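Local coordinates for protein halorhodopsin (Halobacterium salinarum, PDB 2JAF) that probably pumps chloride ions across the archaeal membrane, driven by light absorbed by a bound retinal in a seven-helix bundle, at residues A[61-64]-A[65-69]; A[116-119]-A[120-123]; A[131-134]-A[135-139]; A[139-142]-A[143-146]; A[170-173]-A[174-178]. The protein carries 2 engineered substitutions. One frame throughout, in Å; residues are numbered along the deposited sequence.

Interaction 1: residues A[61-64]-A[65-69]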
loop_
_atom_site.group_PDB
_atom_site.type_symbol
_atom_site.label_atom_id
_atom_site.label_comp_id
_atom_site.label_asym_id
_atom_site.label_seq_id
_atom_site.Cartn_x
_atom_site.Cartn_y
_atom_site.Cartn_z
ATOM N N LEU A 61 22.577 -2.459 1.304
ATOM C CA LEU A 61 21.123 -2.590 1.294
ATOM C C LEU A 61 20.470 -1.770 2.406
ATOM O O LEU A 61 19.456 -1.103 2.186
ATOM C CB LEU A 61 20.730 -4.060 1.446
ATOM C CG LEU A 61 19.233 -4.373 1.490
ATOM C CD1 LEU A 61 18.556 -3.869 0.222
ATOM C CD2 LEU A 61 19.038 -5.872 1.644
ATOM N N ILE A 62 21.040 -1.832 3.604
ATOM C CA ILE A 62 20.498 -1.077 4.725
ATOM C C ILE A 62 20.764 0.404 4.473
ATOM O O ILE A 62 19.992 1.265 4.890
ATOM C CB ILE A 62 21.139 -1.519 6.057
ATOM C CG1 ILE A 62 20.810 -2.991 6.320
ATOM C CG2 ILE A 62 20.616 -0.663 7.202
ATOM C CD1 ILE A 62 21.475 -3.563 7.559
ATOM N N TRP A 63 21.860 0.688 3.777
ATOM C CA TRP A 63 22.221 2.058 3.437
ATOM C C TRP A 63 21.123 2.684 2.573
ATOM O O TRP A 63 20.719 3.825 2.799
ATOM C CB TRP A 63 23.545 2.083 2.670
ATOM C CG TRP A 63 23.917 3.439 2.152
ATOM C CD1 TRP A 63 24.138 4.568 2.887
ATOM C CD2 TRP A 63 24.123 3.806 0.781
ATOM N NE1 TRP A 63 24.471 5.615 2.060
ATOM C CE2 TRP A 63 24.470 5.175 0.762
ATOM C CE3 TRP A 63 24.049 3.109 -0.433
ATOM C CZ2 TRP A 63 24.744 5.864 -0.427
ATOM C CZ3 TRP A 63 24.321 3.794 -1.618
ATOM C CH2 TRP A 63 24.665 5.158 -1.602
ATOM N N GLY A 64 20.650 1.927 1.585
ATOM C CA GLY A 64 19.605 2.418 0.702
ATOM C C GLY A 64 18.290 2.647 1.426
ATOM O O GLY A 64 17.632 3.671 1.233
ATOM N N ALA A 65 17.899 1.687 2.255
ATOM C CA ALA A 65 16.664 1.797 3.016
ATOM C C ALA A 65 16.746 3.016 3.924
ATOM O O ALA A 65 15.758 3.728 4.128
ATOM C CB ALA A 65 16.449 0.540 3.846
ATOM N N THR A 66 17.936 3.259 4.462
ATOM C CA THR A 66 18.144 4.392 5.354
ATOM C C THR A 66 18.090 5.720 4.601
ATOM O O THR A 66 17.545 6.699 5.105
ATOM C CB THR A 66 19.493 4.272 6.088
ATOM O OG1 THR A 66 19.521 3.039 6.824
ATOM C CG2 THR A 66 19.680 5.428 7.056
ATOM N N LEU A 67 18.648 5.742 3.394
ATOM C CA LEU A 67 18.653 6.947 2.570
ATOM C C LEU A 67 17.247 7.452 2.283
ATOM O O LEU A 67 17.014 8.656 2.168
ATOM C CB LEU A 67 19.353 6.677 1.232
ATOM C CG LEU A 67 20.875 6.813 1.202
ATOM C CD1 LEU A 67 21.400 6.391 -0.164
ATOM C CD2 LEU A 67 21.257 8.261 1.501
ATOM N N MET A 68 16.308 6.528 2.161
ATOM C CA MET A 68 14.940 6.906 1.855
ATOM C C MET A 68 14.130 7.473 3.000
ATOM O O MET A 68 13.088 8.076 2.769
ATOM C CB MET A 68 14.205 5.728 1.255
ATOM C CG MET A 68 14.612 5.486 -0.176
ATOM S SD MET A 68 13.452 4.388 -0.910
ATOM C CE MET A 68 14.195 2.831 -0.463
ATOM N N ILE A 69 14.594 7.281 4.228
ATOM C CA ILE A 69 13.868 7.822 5.366
ATOM C C ILE A 69 13.778 9.336 5.206
ATOM O O ILE A 69 12.689 9.904 5.282
ATOM C CB ILE A 69 14.548 7.432 6.700
ATOM C CG1 ILE A 69 14.385 5.925 6.920
ATOM C CG2 ILE A 69 13.940 8.224 7.860
ATOM C CD1 ILE A 69 15.211 5.351 8.056
#
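Ile62 O takes two hydrogen bonds from one residue a turn further on: the hydroxyl OG1 of Thr66 reaches Ile62 O at 2.7 Å, and the backbone N of Thr66 reaches the same Ile62 O at 2.9 Å. The two donors come in from opposite faces of the carbonyl plane, so the oxygen is gripped from both sides. The hydroxyl can do this because OG1 stands anti to the carbonyl carbon of Thr66 (chi1 -58°), beside its own N and pointing back down the helix. A buried, polar side chain is thereby satisfied within its own helix. The neighbouring carbonyls follow the usual i to i+4 pattern of an alpha helix: Leu61 O accepts from Ala65 N, Trp63 O from Leu67 N at 2.9 Å, and Gly64 O from Met68 N through a longer bond of 3.3 Å. All this lies on helix 58-82 of the bacteriorhodopsin-like seven-helix fold. On another side of the helix Leu67 lays its CD1 methyl over one face of the Trp63 indole, a CH-pi contact 3.6 Å from the centroid of the six-membered ring and 20° off its normal. The methyl sits closest to CE2 and CZ2, toward the rim. The indole N-H is spoken for elsewhere, NE1 bonding to the backbone O of Phe47 in helix 27-50. A leucine in place of Trp63 would probably leave Phe47 O without its indole donor and strip Leu67 CD1 of the flat surface it rests on. Thr66 also packs on Ala246 of helix 227-255, while Met68 meets Thr136 of a neighbouring subunit.

Interaction 2: residues A[116-119]-A[120-123]. With RET (retinal), chain G.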
loop_
_atom_site.group_PDB
_atom_site.type_symbol
_atom_site.label_atom_id
_atom_site.label_comp_id
_atom_site.label_asym_id
_atom_site.label_seq_id
_atom_site.Cartn_x
_atom_site.Cartn_y
_atom_site.Cartn_z
ATOM N N THR A 116 7.396 5.285 8.166
ATOM C CA THR A 116 7.592 4.395 9.308
ATOM C C THR A 116 7.891 2.971 8.852
ATOM O O THR A 116 8.680 2.265 9.485
ATOM C CB THR A 116 6.424 4.467 10.353
ATOM O OG1 THR A 116 5.149 4.288 9.729
ATOM C CG2 THR A 116 6.441 5.815 11.036
ATOM N N PRO A 117 7.276 2.525 7.742
ATOM C CA PRO A 117 7.595 1.163 7.305
ATOM C C PRO A 117 9.069 1.084 6.871
ATOM O O PRO A 117 9.717 0.044 7.012
ATOM C CB PRO A 117 6.621 0.942 6.150
ATOM C CG PRO A 117 5.413 1.680 6.621
ATOM C CD PRO A 117 6.015 2.981 7.129
ATOM N N MET A 118 9.606 2.187 6.356
ATOM C CA MET A 118 11.008 2.200 5.946
ATOM C C MET A 118 11.933 2.164 7.159
ATOM O O MET A 118 12.999 1.547 7.121
ATOM C CB MET A 118 11.308 3.417 5.071
ATOM C CG MET A 118 10.852 3.237 3.630
ATOM S SD MET A 118 11.530 1.721 2.891
ATOM C CE MET A 118 10.194 0.577 3.189
ATOM N N ILE A 119 11.526 2.820 8.241
ATOM C CA ILE A 119 12.321 2.801 9.467
ATOM C C ILE A 119 12.356 1.358 9.964
ATOM O O ILE A 119 13.413 0.841 10.342
ATOM C CB ILE A 119 11.692 3.705 10.568
ATOM C CG1 ILE A 119 11.795 5.177 10.167
ATOM C CG2 ILE A 119 12.390 3.469 11.914
ATOM C CD1 ILE A 119 11.109 6.139 11.152
ATOM N N LEU A 120 11.194 0.707 9.955
ATOM C CA LEU A 120 11.080 -0.678 10.406
ATOM C C LEU A 120 11.824 -1.634 9.471
ATOM O O LEU A 120 12.364 -2.649 9.907
ATOM C CB LEU A 120 9.600 -1.069 10.518
ATOM C CG LEU A 120 8.830 -0.247 11.569
ATOM C CD1 LEU A 120 7.331 -0.521 11.485
ATOM C CD2 LEU A 120 9.358 -0.589 12.960
ATOM N N LEU A 121 11.851 -1.308 8.184
ATOM C CA LEU A 121 12.559 -2.139 7.217
ATOM C C LEU A 121 14.056 -2.085 7.530
ATOM O O LEU A 121 14.730 -3.115 7.581
ATOM C CB LEU A 121 12.309 -1.635 5.791
ATOM C CG LEU A 121 13.128 -2.337 4.700
ATOM C CD1 LEU A 121 12.834 -3.835 4.709
ATOM C CD2 LEU A 121 12.804 -1.728 3.350
ATOM N N ALA A 122 14.569 -0.878 7.751
ATOM C CA ALA A 122 15.984 -0.703 8.064
ATOM C C ALA A 122 16.354 -1.458 9.333
ATOM O O ALA A 122 17.357 -2.173 9.374
ATOM C CB ALA A 122 16.312 0.782 8.221
ATOM N N LEU A 123 15.539 -1.298 10.371
ATOM C CA LEU A 123 15.773 -1.970 11.642
ATOM C C LEU A 123 15.648 -3.485 11.474
ATOM O O LEU A 123 16.409 -4.253 12.065
ATOM C CB LEU A 123 14.751 -1.493 12.676
ATOM C CG LEU A 123 15.159 -1.242 14.128
ATOM C CD1 LEU A 123 13.966 -1.554 15.005
ATOM C CD2 LEU A 123 16.347 -2.091 14.537
HETATM C C1 RET G . -0.978 8.883 16.086
HETATM C C2 RET G . -2.444 9.128 16.684
HETATM C C3 RET G . -3.251 7.865 17.071
HETATM C C4 RET G . -2.470 7.012 18.173
HETATM C C5 RET G . -0.960 6.702 17.825
HETATM C C6 RET G . -0.196 7.600 16.815
HETATM C C7 RET G . 1.202 7.195 16.444
HETATM C C8 RET G . 2.085 7.672 15.525
HETATM C C9 RET G . 3.477 7.319 15.463
HETATM C C10 RET G . 4.118 8.083 14.485
HETATM C C11 RET G . 5.463 8.002 14.198
HETATM C C12 RET G . 6.021 8.861 13.238
HETATM C C13 RET G . 7.411 8.793 12.814
HETATM C C14 RET G . 7.714 9.736 11.788
HETATM C C15 RET G . 8.874 9.762 11.052
HETATM C C16 RET G . -1.236 8.614 14.558
HETATM C C17 RET G . -0.189 10.278 16.291
HETATM C C18 RET G . -0.352 5.513 18.552
HETATM C C19 RET G . 4.168 6.303 16.536
HETATM C C20 RET G . 8.431 7.830 13.450
#
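Met118 folds back on itself to meet Leu121: with CG beside the backbone N (chi1 -79°) and further bends at chi2 and chi3, its CE methyl ends up against Leu121 CD2, while Leu121, with CG anti to its own N (chi1 174°), runs alongside, pointing the same way. The two methyls, Met118 CE and Leu121 CD2, are 3.5 Å apart, tighter than usual for carbons, and the sulfur Met118 SD lies 3.7 Å from the same Leu121 CD2. This is one turn of helix 106-127 in the bacteriorhodopsin-like seven-helix bundle, kinked at Pro117, whose ring nitrogen has no hydrogen to give to the turn before. Past the proline the regular pattern resumes, Leu120 N bonding to Thr116 O at 3.0 Å and Leu121 N to Pro117 O at 2.8 Å, the latter less straight at 140°. The Met118 and Leu121 pair looks outward, packing on Ala139 and Thr136 of a neighbouring subunit, with a palmitate also touching Met118. Leu120 rests its CG on Thr116 O and packs against Val137, Asp141 and Trp207. Thr116 and Ile119 belong to the retinal pocket. The buried hydroxyl of Thr116 is probably held by Asp141 OD2 of helix 131-153 and bonds to Trp112 O of its own helix, which is likely to fix the rotation of the side chain, with the methyl toward the polyene. Ile119 CD1 comes to 3.9 Å from the retinal methyl C20, and Thr116 CG2 touches the chain itself, 3.6 Å from retinal C13.

Interaction 3: residues A[131-134]-A[135-139]. With PLM (palmitic acid), chain D.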
loop_
_atom_site.group_PDB
_atom_site.type_symbol
_atom_site.label_atom_id
_atom_site.label_comp_id
_atom_site.label_asym_id
_atom_site.label_seq_id
_atom_site.Cartn_x
_atom_site.Cartn_y
_atom_site.Cartn_z
ATOM N N LEU A 131 11.111 -12.828 7.400
ATOM C CA LEU A 131 10.339 -12.054 6.436
ATOM C C LEU A 131 8.878 -11.985 6.868
ATOM O O LEU A 131 8.211 -10.967 6.677
ATOM C CB LEU A 131 10.426 -12.688 5.043
ATOM C CG LEU A 131 11.805 -12.884 4.402
ATOM C CD1 LEU A 131 12.580 -11.573 4.461
ATOM C CD2 LEU A 131 12.567 -13.995 5.121
ATOM N N GLY A 132 8.388 -13.076 7.449
ATOM C CA GLY A 132 7.008 -13.128 7.900
ATOM C C GLY A 132 6.737 -12.138 9.014
ATOM O O GLY A 132 5.685 -11.494 9.049
ATOM N N SER A 133 7.687 -12.023 9.937
ATOM C CA SER A 133 7.558 -11.097 11.053
ATOM C C SER A 133 7.577 -9.669 10.511
ATOM O O SER A 133 6.762 -8.834 10.897
ATOM C CB SER A 133 8.710 -11.301 12.041
ATOM O OG SER A 133 8.575 -10.458 13.171
ATOM N N LEU A 134 8.508 -9.397 9.604
ATOM C CA LEU A 134 8.621 -8.070 9.014
ATOM C C LEU A 134 7.296 -7.682 8.369
ATOM O O LEU A 134 6.820 -6.557 8.522
ATOM C CB LEU A 134 9.737 -8.049 7.969
ATOM C CG LEU A 134 9.990 -6.725 7.244
ATOM C CD1 LEU A 134 10.443 -5.662 8.235
ATOM C CD2 LEU A 134 11.044 -6.940 6.170
ATOM N N PHE A 135 6.710 -8.633 7.649
ATOM C CA PHE A 135 5.435 -8.437 6.967
ATOM C C PHE A 135 4.331 -8.015 7.934
ATOM O O PHE A 135 3.619 -7.034 7.707
ATOM C CB PHE A 135 5.007 -9.743 6.281
ATOM C CG PHE A 135 5.213 -9.754 4.792
ATOM C CD1 PHE A 135 4.610 -8.793 3.985
ATOM C CD2 PHE A 135 5.975 -10.752 4.189
ATOM C CE1 PHE A 135 4.760 -8.828 2.597
ATOM C CE2 PHE A 135 6.132 -10.797 2.803
ATOM C CZ PHE A 135 5.523 -9.833 2.006
ATOM N N THR A 136 4.191 -8.776 9.009
ATOM C CA THR A 136 3.164 -8.517 10.006
ATOM C C THR A 136 3.331 -7.157 10.657
ATOM O O THR A 136 2.354 -6.443 10.896
ATOM C CB THR A 136 3.192 -9.592 11.101
ATOM O OG1 THR A 136 3.129 -10.890 10.496
ATOM C CG2 THR A 136 2.008 -9.425 12.034
ATOM N N VAL A 137 4.579 -6.796 10.928
ATOM C CA VAL A 137 4.880 -5.527 11.572
ATOM C C VAL A 137 4.571 -4.328 10.689
ATOM O O VAL A 137 4.038 -3.321 11.164
ATOM C CB VAL A 137 6.356 -5.496 12.037
ATOM C CG1 VAL A 137 6.707 -4.130 12.601
ATOM C CG2 VAL A 137 6.575 -6.566 13.086
ATOM N N ILE A 138 4.882 -4.433 9.401
ATOM C CA ILE A 138 4.615 -3.333 8.481
ATOM C C ILE A 138 3.113 -3.136 8.317
ATOM O O ILE A 138 2.626 -2.006 8.225
ATOM C CB ILE A 138 5.278 -3.594 7.107
ATOM C CG1 ILE A 138 6.805 -3.588 7.281
ATOM C CG2 ILE A 138 4.851 -2.529 6.097
ATOM C CD1 ILE A 138 7.589 -3.789 6.005
ATOM N N ALA A 139 2.377 -4.241 8.294
ATOM C CA ALA A 139 0.931 -4.169 8.157
ATOM C C ALA A 139 0.345 -3.485 9.383
ATOM O O ALA A 139 -0.544 -2.643 9.268
ATOM C CB ALA A 139 0.351 -5.566 8.010
HETATM C C1 PLM D . -10.788 2.893 8.014
HETATM O O1 PLM D . -11.227 3.940 8.521
HETATM O O2 PLM D . -10.980 1.771 8.534
HETATM C C2 PLM D . -10.005 3.022 6.719
HETATM C C3 PLM D . -8.662 2.301 6.675
HETATM C C4 PLM D . -8.056 2.532 5.298
HETATM C C5 PLM D . -6.715 1.837 5.204
HETATM C C6 PLM D . -6.627 0.888 4.033
HETATM C C7 PLM D . -5.160 0.523 3.924
HETATM C C8 PLM D . -4.893 -0.432 2.784
HETATM C C9 PLM D . -3.412 -0.772 2.763
HETATM C CA PLM D . -3.084 -1.706 1.614
HETATM C CB PLM D . -1.769 -2.474 1.640
HETATM C CC PLM D . -1.554 -3.457 2.778
HETATM C CD PLM D . -0.216 -4.143 2.573
HETATM C CE PLM D . 0.054 -5.160 3.682
HETATM C CF PLM D . 1.492 -5.643 3.549
HETATM C CG PLM D . 1.812 -6.668 4.626
#
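Thr136 bonds twice to Gly132 O, through its side chain and its backbone: Thr136 OG1 lies 3.0 Å from Gly132 O and Thr136 N 3.1 Å from that same oxygen, one donor above the carbonyl plane and the other below it. Both residues belong to the opening turns of helix 131-153, in the seven-helix bacteriorhodopsin-like bundle. The hydroxyl is placed by chi1 of -53°, which sets OG1 beside the backbone N and facing back along the helix. Elsewhere on the turn Leu134 and Ile138 meet obliquely, Leu134 CG being 4.0 Å from Ile138 CD1, and Ile138 CG1 also touches Leu134 O. Val137 uses its CG2 branch in the same way, 3.2 Å from Ser133 O, the carbonyl that its own N bonds.

Further out, Ser133 OG is satisfied by Asp182 OD2 and Trp183 NE1, tying the start of this helix to helix 182-190. Phe135 faces the trimer instead: its ring stacks edge-to-face on Phe135 of each neighbouring subunit, and Leu131 packs on Leu131 of each neighbouring subunit, so the first turns line a contact between all three chains. A palmitate, hydrogen-bonded to Ser75 OG of a neighbouring subunit, ends here. Its terminal carbon CG lies 3.8 Å from Ala139 CB and meets the rim of the Phe135 ring, nearly level with it, 3.6 Å from Phe135 CD1.

Interaction 4: residues A[139-142]-A[143-146]. With RET (retinal), chain G; PLM (palmitic acid), chain D.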
loop_
_atom_site.group_PDB
_atom_site.type_symbol
_atom_site.label_atom_id
_atom_site.label_comp_id
_atom_site.label_asym_id
_atom_site.label_seq_id
_atom_site.Cartn_x
_atom_site.Cartn_y
_atom_site.Cartn_z
ATOM N N ALA A 139 2.377 -4.241 8.294
ATOM C CA ALA A 139 0.931 -4.169 8.157
ATOM C C ALA A 139 0.345 -3.485 9.383
ATOM O O ALA A 139 -0.544 -2.643 9.268
ATOM C CB ALA A 139 0.351 -5.566 8.010
ATOM N N ALA A 140 0.855 -3.844 10.558
ATOM C CA ALA A 140 0.367 -3.258 11.801
ATOM C C ALA A 140 0.688 -1.778 11.812
ATOM O O ALA A 140 -0.103 -0.950 12.280
ATOM C CB ALA A 140 1.021 -3.949 13.002
ATOM N N ASP A 141 1.862 -1.447 11.287
ATOM C CA ASP A 141 2.309 -0.069 11.235
ATOM C C ASP A 141 1.405 0.743 10.316
ATOM O O ASP A 141 1.015 1.860 10.639
ATOM C CB ASP A 141 3.753 -0.015 10.738
ATOM C CG ASP A 141 4.340 1.375 10.819
ATOM O OD1 ASP A 141 4.714 1.808 11.931
ATOM O OD2 ASP A 141 4.411 2.038 9.768
ATOM N N ILE A 142 1.070 0.172 9.161
ATOM C CA ILE A 142 0.202 0.864 8.219
ATOM C C ILE A 142 -1.161 1.090 8.868
ATOM O O ILE A 142 -1.756 2.153 8.714
ATOM C CB ILE A 142 0.067 0.059 6.902
ATOM C CG1 ILE A 142 1.415 0.083 6.164
ATOM C CG2 ILE A 142 -1.018 0.661 6.018
ATOM C CD1 ILE A 142 1.481 -0.815 4.936
ATOM N N GLY A 143 -1.639 0.095 9.608
ATOM C CA GLY A 143 -2.917 0.227 10.291
ATOM C C GLY A 143 -2.890 1.364 11.299
ATOM O O GLY A 143 -3.850 2.131 11.419
ATOM N N MET A 144 -1.783 1.482 12.031
ATOM C CA MET A 144 -1.641 2.542 13.027
ATOM C C MET A 144 -1.737 3.897 12.337
ATOM O O MET A 144 -2.446 4.801 12.789
ATOM C CB MET A 144 -0.284 2.410 13.752
ATOM C CG MET A 144 0.082 3.570 14.685
ATOM S SD MET A 144 1.801 3.443 15.273
ATOM C CE MET A 144 2.663 4.095 13.852
ATOM N N CYS A 145 -1.035 4.031 11.216
ATOM C CA CYS A 145 -1.030 5.284 10.484
ATOM C C CYS A 145 -2.370 5.668 9.873
ATOM O O CYS A 145 -2.776 6.826 9.963
ATOM C CB CYS A 145 0.033 5.239 9.381
ATOM S SG CYS A 145 1.709 5.185 10.027
ATOM N N VAL A 146 -3.050 4.710 9.253
ATOM C CA VAL A 146 -4.328 5.014 8.614
ATOM C C VAL A 146 -5.454 5.264 9.608
ATOM O O VAL A 146 -6.360 6.059 9.339
ATOM C CB VAL A 146 -4.754 3.902 7.627
ATOM C CG1 VAL A 146 -3.699 3.754 6.534
ATOM C CG2 VAL A 146 -4.972 2.587 8.360
HETATM C C1 RET G . -0.978 8.883 16.086
HETATM C C2 RET G . -2.444 9.128 16.684
HETATM C C3 RET G . -3.251 7.865 17.071
HETATM C C4 RET G . -2.470 7.012 18.173
HETATM C C5 RET G . -0.960 6.702 17.825
HETATM C C6 RET G . -0.196 7.600 16.815
HETATM C C7 RET G . 1.202 7.195 16.444
HETATM C C8 RET G . 2.085 7.672 15.525
HETATM C C9 RET G . 3.477 7.319 15.463
HETATM C C10 RET G . 4.118 8.083 14.485
HETATM C C11 RET G . 5.463 8.002 14.198
HETATM C C12 RET G . 6.021 8.861 13.238
HETATM C C13 RET G . 7.411 8.793 12.814
HETATM C C14 RET G . 7.714 9.736 11.788
HETATM C C15 RET G . 8.874 9.762 11.052
HETATM C C16 RET G . -1.236 8.614 14.558
HETATM C C17 RET G . -0.189 10.278 16.291
HETATM C C18 RET G . -0.352 5.513 18.552
HETATM C C19 RET G . 4.168 6.303 16.536
HETATM C C20 RET G . 8.431 7.830 13.450
HETATM C C1 PLM D . -10.788 2.893 8.014
HETATM O O1 PLM D . -11.227 3.940 8.521
HETATM O O2 PLM D . -10.980 1.771 8.534
HETATM C C2 PLM D . -10.005 3.022 6.719
HETATM C C3 PLM D . -8.662 2.301 6.675
HETATM C C4 PLM D . -8.056 2.532 5.298
HETATM C C5 PLM D . -6.715 1.837 5.204
HETATM C C6 PLM D . -6.627 0.888 4.033
HETATM C C7 PLM D . -5.160 0.523 3.924
HETATM C C8 PLM D . -4.893 -0.432 2.784
HETATM C C9 PLM D . -3.412 -0.772 2.763
HETATM C CA PLM D . -3.084 -1.706 1.614
HETATM C CB PLM D . -1.769 -2.474 1.640
HETATM C CC PLM D . -1.554 -3.457 2.778
HETATM C CD PLM D . -0.216 -4.143 2.573
HETATM C CE PLM D . 0.054 -5.160 3.682
HETATM C CF PLM D . 1.492 -5.643 3.549
HETATM C CG PLM D . 1.812 -6.668 4.626
#
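Asp141 and Cys145 are one turn apart on regular alpha helix, the backbone N of Cys145 bonding to Asp141 O at 3.0 Å, and Val146 N likewise bonds to Ile142 O. On one side of the helix the carboxyl group of Asp141 and the thioether of Met144 cross at an angle, with Asp141 OD1 at 3.6 Å from Met144 CE. Met144 runs out extended, CG anti to its N (chi1 172°), and bends only at chi3, which turns the methyl over toward both the Asp141 side chain and the retinal: Met144 CE is 3.7 Å from retinal C9. The sulfur Met144 SD lies 3.9 Å from the retinal methyl C19. The other oxygen, Asp141 OD2, faces Thr116 on helix 106-127. Another side of the helix carries apolar contacts. Ile142 CG2 meets Val146 CG1 at 4.1 Å, and both Val146 branches press on the palmitate, Val146 CG2 lying 3.7 Å from its C5. Gly143 presents no side chain, and Phe171 of helix 158-180 packs close to its backbone. Helix 131-153 thus has retinal on one side and lipid on another, with Met144 forming part of the retinal pocket of this bacteriorhodopsin-like fold.

Interaction 5: residues A[170-173]-A[174-178]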
loop_
_atom_site.group_PDB
_atom_site.type_symbol
_atom_site.label_atom_id
_atom_site.label_comp_id
_atom_site.label_asym_id
_atom_site.label_seq_id
_atom_site.Cartn_x
_atom_site.Cartn_y
_atom_site.Cartn_z
ATOM N N ALA A 170 -3.621 0.416 19.548
ATOM C CA ALA A 170 -3.572 -1.042 19.550
ATOM C C ALA A 170 -2.600 -1.546 18.479
ATOM O O ALA A 170 -1.836 -2.478 18.715
ATOM C CB ALA A 170 -4.962 -1.613 19.313
ATOM N N PHE A 171 -2.634 -0.942 17.295
ATOM C CA PHE A 171 -1.720 -1.349 16.235
ATOM C C PHE A 171 -0.286 -1.039 16.655
ATOM O O PHE A 171 0.639 -1.812 16.379
ATOM C CB PHE A 171 -2.037 -0.616 14.931
ATOM C CG PHE A 171 -3.194 -1.202 14.172
ATOM C CD1 PHE A 171 -3.121 -2.491 13.655
ATOM C CD2 PHE A 171 -4.343 -0.450 13.940
ATOM C CE1 PHE A 171 -4.179 -3.031 12.912
ATOM C CE2 PHE A 171 -5.404 -0.980 13.198
ATOM C CZ PHE A 171 -5.318 -2.269 12.686
ATOM N N PHE A 172 -0.116 0.093 17.329
ATOM C CA PHE A 172 1.197 0.525 17.799
ATOM C C PHE A 172 1.763 -0.533 18.738
ATOM O O PHE A 172 2.958 -0.844 18.693
ATOM C CB PHE A 172 1.055 1.880 18.506
ATOM C CG PHE A 172 2.352 2.456 19.022
ATOM C CD1 PHE A 172 3.547 2.272 18.331
ATOM C CD2 PHE A 172 2.358 3.240 20.171
ATOM C CE1 PHE A 172 4.736 2.866 18.777
ATOM C CE2 PHE A 172 3.534 3.842 20.631
ATOM C CZ PHE A 172 4.727 3.655 19.931
ATOM N N VAL A 173 0.900 -1.098 19.578
ATOM C CA VAL A 173 1.328 -2.127 20.517
ATOM C C VAL A 173 1.799 -3.379 19.780
ATOM O O VAL A 173 2.724 -4.055 20.227
ATOM C CB VAL A 173 0.195 -2.485 21.512
ATOM C CG1 VAL A 173 0.556 -3.740 22.305
ATOM C CG2 VAL A 173 -0.021 -1.322 22.479
ATOM N N VAL A 174 1.171 -3.690 18.647
ATOM C CA VAL A 174 1.581 -4.854 17.862
ATOM C C VAL A 174 2.996 -4.611 17.347
ATOM O O VAL A 174 3.841 -5.510 17.365
ATOM C CB VAL A 174 0.657 -5.090 16.655
ATOM C CG1 VAL A 174 1.197 -6.243 15.811
ATOM C CG2 VAL A 174 -0.756 -5.400 17.133
ATOM N N VAL A 175 3.249 -3.388 16.889
ATOM C CA VAL A 175 4.570 -3.018 16.392
ATOM C C VAL A 175 5.610 -3.143 17.502
ATOM O O VAL A 175 6.669 -3.753 17.315
ATOM C CB VAL A 175 4.593 -1.559 15.871
ATOM C CG1 VAL A 175 6.026 -1.121 15.590
ATOM C CG2 VAL A 175 3.747 -1.445 14.603
ATOM N N LEU A 176 5.312 -2.564 18.661
ATOM C CA LEU A 176 6.252 -2.615 19.776
ATOM C C LEU A 176 6.517 -4.029 20.271
ATOM O O LEU A 176 7.633 -4.341 20.697
ATOM C CB LEU A 176 5.753 -1.743 20.933
ATOM C CG LEU A 176 5.703 -0.245 20.630
ATOM C CD1 LEU A 176 5.077 0.507 21.788
ATOM C CD2 LEU A 176 7.107 0.258 20.359
ATOM N N SER A 177 5.502 -4.888 20.206
ATOM C CA SER A 177 5.641 -6.264 20.673
ATOM C C SER A 177 6.762 -6.994 19.941
ATOM O O SER A 177 7.464 -7.811 20.530
ATOM C CB SER A 177 4.323 -7.040 20.496
ATOM O OG SER A 177 4.070 -7.345 19.133
ATOM N N ALA A 178 6.922 -6.707 18.655
ATOM C CA ALA A 178 7.968 -7.350 17.874
ATOM C C ALA A 178 9.339 -6.907 18.384
ATOM O O ALA A 178 10.250 -7.728 18.546
ATOM C CB ALA A 178 7.811 -6.995 16.397
#
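Leu176 covers one face of the Phe172 ring, its CD1 methyl standing 3.6 Å above the plane and displaced toward the rim. The geometry is that of a CH-pi contact: Leu176 CD1 is 3.8 Å from the centroid of the Phe172 ring and 15° off its normal, with Phe172 CZ the nearest ring atom at 3.7 Å. Leu176 CG adds a second touch, 3.7 Å from Phe172 CE1. The two side chains slant across each other because Phe172 carries CG anti to its backbone N (chi1 -179°), leaning along the helix toward the next turn, where Leu176 rises beside it. Beneath them Leu176 N bonds to Phe172 O at 2.9 Å. This is helix 158-180 of the seven-helix bacteriorhodopsin-like fold, and Phe172 is one of the residues that line the retinal pocket, where it also packs on Met144, Trp207 and Leu208. Shortening Phe172 to an alanine is likely to open a gap beside the retinal and leave the Leu176 methyl without the ring face it covers. On another side, Ser177 satisfies its hydroxyl within the helix, OG bonding to Val174 O at 2.6 Å. Val174 meets Ala140 of helix 131-153 and Met68 of a neighbouring subunit.

The five contacts sit on four helices of one bundle. Interactions 2 and 4 are joined by an unusually short, probable hydrogen bond, Thr116 OG1 to Asp141 OD2 at 2.4 Å, and both touch retinal; interaction 5 adds Phe172 to that pocket, and its Phe171 CB packs 3.3 Å from Ala140 O of interaction 4. Interactions 3 and 4 continue along helix 131-153, sharing Ala139 and one palmitate, with centres about 11 Å apart. Interaction 1, on helix 58-82, has its centre about 9 Å from that of interaction 2, which it meets through Ile69 CD1 and Ile119 CG1 at 4.0 Å; its Met68 faces a neighbouring subunit, as does Phe135 of interaction 3.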